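Local coordinates for protein PEPTIDE N-myristoyltransferase (Saccharomyces cerevisiae, PDB 1IIC) that transfers the myristoyl group from myristoyl-CoA to the N-terminal glycine of target proteins and peptides, at residues 290-295 / 345-350. Sequence-based numbering, arbitrary orientation.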
loop_
_atom_site.group_PDB
_atom_site.type_symbol
_atom_site.label_atom_id
_atom_site.label_comp_id
_atom_site.label_asym_id
_atom_site.label_seq_id
_atom_site.Cartn_x
_atom_site.Cartn_y
_atom_site.Cartn_z
ATOM N N ILE A 290 13.647 -11.469 -19.560
ATOM C CA ILE A 290 13.474 -10.842 -18.258
ATOM C C ILE A 290 12.851 -11.895 -17.355
ATOM O O ILE A 290 11.721 -12.338 -17.575
ATOM C CB ILE A 290 12.567 -9.607 -18.354
ATOM C CG1 ILE A 290 13.293 -8.514 -19.141
ATOM C CG2 ILE A 290 12.196 -9.111 -16.960
ATOM C CD1 ILE A 290 12.494 -7.261 -19.314
ATOM N N THR A 291 13.608 -12.298 -16.343
ATOM C CA THR A 291 13.176 -13.330 -15.417
ATOM C C THR A 291 12.810 -12.857 -14.007
ATOM O O THR A 291 12.254 -13.628 -13.234
ATOM C CB THR A 291 14.272 -14.398 -15.287
ATOM O OG1 THR A 291 15.490 -13.772 -14.862
ATOM C CG2 THR A 291 14.506 -15.093 -16.631
ATOM N N ASP A 292 13.123 -11.608 -13.671
ATOM C CA ASP A 292 12.825 -11.080 -12.341
ATOM C C ASP A 292 12.399 -9.620 -12.375
ATOM O O ASP A 292 12.742 -8.872 -13.286
ATOM C CB ASP A 292 14.044 -11.218 -11.411
ATOM C CG ASP A 292 14.524 -12.649 -11.288
ATOM O OD1 ASP A 292 15.391 -13.058 -12.092
ATOM O OD2 ASP A 292 14.022 -13.370 -10.404
ATOM N N PHE A 293 11.653 -9.217 -11.360
ATOM C CA PHE A 293 11.155 -7.859 -11.276
ATOM C C PHE A 293 10.779 -7.556 -9.841
ATOM O O PHE A 293 10.169 -8.382 -9.173
ATOM C CB PHE A 293 9.926 -7.707 -12.182
ATOM C CG PHE A 293 9.021 -6.563 -11.812
ATOM C CD1 PHE A 293 7.781 -6.804 -11.225
ATOM C CD2 PHE A 293 9.402 -5.248 -12.043
ATOM C CE1 PHE A 293 6.939 -5.754 -10.874
ATOM C CE2 PHE A 293 8.566 -4.189 -11.694
ATOM C CZ PHE A 293 7.332 -4.443 -11.107
ATOM N N PHE A 294 11.183 -6.390 -9.356
ATOM C CA PHE A 294 10.821 -5.991 -8.014
ATOM C C PHE A 294 10.844 -4.480 -7.903
ATOM O O PHE A 294 11.579 -3.798 -8.618
ATOM C CB PHE A 294 11.728 -6.648 -6.959
ATOM C CG PHE A 294 13.150 -6.179 -6.982
ATOM C CD1 PHE A 294 14.162 -7.017 -7.438
ATOM C CD2 PHE A 294 13.492 -4.917 -6.503
ATOM C CE1 PHE A 294 15.488 -6.608 -7.410
ATOM C CE2 PHE A 294 14.820 -4.499 -6.474
ATOM C CZ PHE A 294 15.817 -5.345 -6.926
ATOM N N SER A 295 10.024 -3.954 -7.006
ATOM C CA SER A 295 9.953 -2.516 -6.840
ATOM C C SER A 295 9.688 -2.133 -5.402
ATOM O O SER A 295 9.273 -2.958 -4.595
ATOM C CB SER A 295 8.830 -1.953 -7.712
ATOM O OG SER A 295 7.585 -2.496 -7.309
ATOM N N CYS A 345 15.006 -14.387 -1.717
ATOM C CA CYS A 345 15.993 -13.951 -0.740
ATOM C C CYS A 345 17.108 -13.190 -1.460
ATOM O O CYS A 345 17.657 -12.236 -0.915
ATOM C CB CYS A 345 16.579 -15.152 0.018
ATOM S SG CYS A 345 15.488 -15.814 1.286
ATOM N N GLU A 346 17.433 -13.609 -2.685
ATOM C CA GLU A 346 18.480 -12.945 -3.472
ATOM C C GLU A 346 18.011 -11.578 -3.955
ATOM O O GLU A 346 18.667 -10.566 -3.724
ATOM C CB GLU A 346 18.864 -13.788 -4.698
ATOM C CG GLU A 346 19.558 -15.109 -4.394
ATOM C CD GLU A 346 19.768 -15.978 -5.641
ATOM O OE1 GLU A 346 20.446 -17.022 -5.521
ATOM O OE2 GLU A 346 19.254 -15.628 -6.733
ATOM N N LEU A 347 16.878 -11.560 -4.647
ATOM C CA LEU A 347 16.323 -10.318 -5.171
ATOM C C LEU A 347 16.017 -9.275 -4.090
ATOM O O LEU A 347 16.370 -8.097 -4.226
ATOM C CB LEU A 347 15.036 -10.608 -5.950
ATOM C CG LEU A 347 15.120 -11.406 -7.249
ATOM C CD1 LEU A 347 13.750 -11.447 -7.889
ATOM C CD2 LEU A 347 16.115 -10.770 -8.208
ATOM N N ILE A 348 15.365 -9.698 -3.012
ATOM C CA ILE A 348 15.004 -8.750 -1.972
ATOM C C ILE A 348 16.207 -8.282 -1.153
ATOM O O ILE A 348 16.168 -7.216 -0.542
ATOM C CB ILE A 348 13.883 -9.334 -1.078
ATOM C CG1 ILE A 348 12.683 -9.692 -1.967
ATOM C CG2 ILE A 348 13.437 -8.306 -0.023
ATOM C CD1 ILE A 348 12.183 -8.540 -2.848
ATOM N N TYR A 349 17.281 -9.065 -1.154
ATOM C CA TYR A 349 18.496 -8.675 -0.440
ATOM C C TYR A 349 19.109 -7.508 -1.230
ATOM O O TYR A 349 19.630 -6.555 -0.662
ATOM C CB TYR A 349 19.480 -9.841 -0.384
ATOM C CG TYR A 349 20.723 -9.568 0.437
ATOM C CD1 TYR A 349 20.641 -9.384 1.814
ATOM C CD2 TYR A 349 21.986 -9.560 -0.154
ATOM C CE1 TYR A 349 21.794 -9.207 2.596
ATOM C CE2 TYR A 349 23.152 -9.384 0.617
ATOM C CZ TYR A 349 23.042 -9.211 1.990
ATOM O OH TYR A 349 24.171 -9.064 2.765
ATOM N N ASP A 350 19.042 -7.602 -2.552
ATOM C CA ASP A 350 19.536 -6.542 -3.422
ATOM C C ASP A 350 18.597 -5.335 -3.303
ATOM O O ASP A 350 19.024 -4.189 -3.417
ATOM C CB ASP A 350 19.582 -7.026 -4.872
ATOM C CG ASP A 350 20.793 -7.908 -5.151
ATOM O OD1 ASP A 350 20.899 -8.452 -6.271
ATOM O OD2 ASP A 350 21.645 -8.054 -4.243
#
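Leu347 of helix 334-357 reaches out to strand 290-303 and meets two side chains there, Asp292 and Phe294, which alternate with the oppositely directed Phe293; it runs at a slant across both. Both leucine methyls lie against Asp292: Leu347 CD1 comes within 3.2 Å of Asp292 OD2, and Leu347 CD2 rests 3.8 Å from Asp292 CB. Leu347 CG stands anti to its own carbonyl carbon (chi1 -67°), which carries the forked end to the acid and leaves the stem for Phe294. Phe294 CD1 lies 4.0 Å from Leu347 CB, and the ring takes the backbone O of Leu347 over one face, 3.6 Å from Phe294 CE1.

The carboxylate that touches these methyls is buried, and its oxygens have polar partners as well. Thr291 OG1 donates to Asp292 OD1 over 2.9 Å from above the carboxylate plane, Thr322 bonds OD2, and Arg343, one helical turn before Leu347, forms a salt bridge to OD1. Replaced by an alanine, Asp292 would probably leave Arg343, which also bridges to Glu346, without its strand-side mate and open a gap beside the leucine methyls.

Helix packing on a mixed sheet in the C-terminal half of the transferase thus illustrates how one acid can serve two chemistries: no hydrogen bond joins the two segments; van der Waals contact, partly with oxygen, seats the leucine, while the charge pair ties strand to helix nearby.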